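Local coordinates for putative integron gene cassette protein (Uncultured bacterium, PDB 3GHJ) that is of unknown function but belongs to the glyoxalase/bleomycin resistance protein/dioxygenase superfamily and forms a two-chain assembly, at residues 65-68 against 69-73. The protein carries 1 engineered substitution. Residues are numbered along the deposited sequence; the frame is centred on the assembly and turned at random.
Sequences FLWV and SGRAG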
loop_
_atom_site.group_PDB
_atom_site.type_symbol
_atom_site.label_atom_id
_atom_site.label_comp_id
_atom_site.label_asym_id
_atom_site.label_seq_id
_atom_site.Cartn_x
_atom_site.Cartn_y
_atom_site.Cartn_z
ATOM N N PHE A 65 2.659 -3.757 -13.682
ATOM C CA PHE A 65 3.498 -3.679 -12.489
ATOM C C PHE A 65 4.510 -2.570 -12.704
ATOM O O PHE A 65 5.355 -2.664 -13.605
ATOM C CB PHE A 65 4.271 -4.993 -12.281
ATOM C CG PHE A 65 3.401 -6.208 -12.079
ATOM C CD1 PHE A 65 2.729 -6.792 -13.149
ATOM C CD2 PHE A 65 3.299 -6.795 -10.823
ATOM C CE1 PHE A 65 1.952 -7.929 -12.960
ATOM C CE2 PHE A 65 2.523 -7.934 -10.627
ATOM C CZ PHE A 65 1.852 -8.498 -11.695
ATOM N N LEU A 66 4.433 -1.527 -11.882
ATOM C CA LEU A 66 5.277 -0.339 -12.020
ATOM C C LEU A 66 6.148 -0.141 -10.786
ATOM O O LEU A 66 5.699 -0.382 -9.660
ATOM C CB LEU A 66 4.405 0.901 -12.228
ATOM C CG LEU A 66 3.527 0.886 -13.475
ATOM C CD1 LEU A 66 2.632 2.101 -13.449
ATOM C CD2 LEU A 66 4.377 0.845 -14.755
ATOM N N TRP A 67 7.377 0.318 -10.980
ATOM C CA TRP A 67 8.326 0.496 -9.890
ATOM C C TRP A 67 8.326 1.909 -9.338
ATOM O O TRP A 67 8.298 2.891 -10.090
ATOM C CB TRP A 67 9.754 0.197 -10.356
ATOM C CG TRP A 67 10.045 -1.233 -10.658
ATOM C CD1 TRP A 67 10.060 -1.826 -11.889
ATOM C CD2 TRP A 67 10.387 -2.256 -9.714
ATOM N NE1 TRP A 67 10.391 -3.153 -11.768
ATOM C CE2 TRP A 67 10.604 -3.442 -10.445
ATOM C CE3 TRP A 67 10.540 -2.281 -8.322
ATOM C CZ2 TRP A 67 10.952 -4.647 -9.831
ATOM C CZ3 TRP A 67 10.891 -3.474 -7.712
ATOM C CH2 TRP A 67 11.096 -4.645 -8.469
ATOM N N VAL A 68 8.388 1.995 -8.014
ATOM C CA VAL A 68 8.494 3.253 -7.286
ATOM C C VAL A 68 9.905 3.401 -6.728
ATOM O O VAL A 68 10.413 2.501 -6.049
ATOM C CB VAL A 68 7.503 3.274 -6.097
ATOM C CG1 VAL A 68 7.577 4.604 -5.349
ATOM C CG2 VAL A 68 6.084 3.001 -6.593
ATOM N N SER A 69 10.536 4.536 -7.019
ATOM C CA SER A 69 11.869 4.855 -6.495
ATOM C C SER A 69 12.874 3.722 -6.727
ATOM O O SER A 69 13.530 3.265 -5.791
ATOM C CB SER A 69 11.788 5.197 -5.007
ATOM O OG SER A 69 12.929 5.939 -4.596
ATOM N N GLY A 70 12.986 3.274 -7.973
ATOM C CA GLY A 70 13.927 2.224 -8.320
ATOM C C GLY A 70 13.384 0.848 -7.993
ATOM O O GLY A 70 12.636 0.272 -8.783
ATOM N N ARG A 71 13.774 0.311 -6.841
ATOM C CA ARG A 71 13.241 -0.961 -6.368
ATOM C C ARG A 71 12.666 -0.815 -4.965
ATOM O O ARG A 71 12.490 -1.807 -4.254
ATOM C CB ARG A 71 14.323 -2.052 -6.384
ATOM C CG ARG A 71 14.663 -2.539 -7.789
ATOM C CD ARG A 71 15.873 -3.475 -7.812
ATOM N NE ARG A 71 15.641 -4.742 -7.121
ATOM C CZ ARG A 71 15.056 -5.802 -7.673
ATOM N NH1 ARG A 71 14.629 -5.750 -8.925
ATOM N NH2 ARG A 71 14.897 -6.916 -6.967
ATOM N N ALA A 72 12.356 0.418 -4.564
ATOM C CA ALA A 72 11.857 0.651 -3.203
ATOM C C ALA A 72 10.388 0.258 -3.000
ATOM O O ALA A 72 9.985 -0.084 -1.886
ATOM C CB ALA A 72 12.066 2.095 -2.792
ATOM N N GLY A 73 9.597 0.332 -4.064
ATOM C CA GLY A 73 8.181 0.030 -3.962
ATOM C C GLY A 73 7.618 -0.333 -5.318
ATOM O O GLY A 73 8.321 -0.284 -6.326
HETATM O O HOH W 1 11.136 4.023 -10.162
#
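Val-68 O accepts two backbone N-H groups, from the loop's end and the returning strand's start in a beta hairpin: Gly-73 N at 3.1 Å and Ala-72 N at 3.2 Å, the latter bond being weak. Two successive residues thus face one, the classic beta bulge, here closing the tight connection between antiparallel strands 63-68 and 73-79 of a glyoxalase-superfamily sheet. The return bond is the straightest of the three: Val-68 N reaches Gly-73 O at 2.8 Å with an N-H...O angle of 173°, although the donor stands well above the carbonyl plane. A water on the side away from Gly-73 donates to Trp-67 O and accepts from Gly-70 N, linking atoms too far apart to bond directly.

The side chains of Trp-67 and Arg-71 run alongside each other in the same direction. With CG anti to its carbonyl carbon (chi1 -74°), Arg-71 lays that methylene over one face of the indole, a CH-pi contact 4.2 Å from the six-membered ring's centroid. The chain then bends at chi3, and NH2 hydrogen-bonds Met-121 O and Leu-141 O of the second subunit, tying the hairpin to it. Guanidinium and indole planes remain 35° apart, with Trp-67 CH2 3.7 Å from Arg-71 NH1.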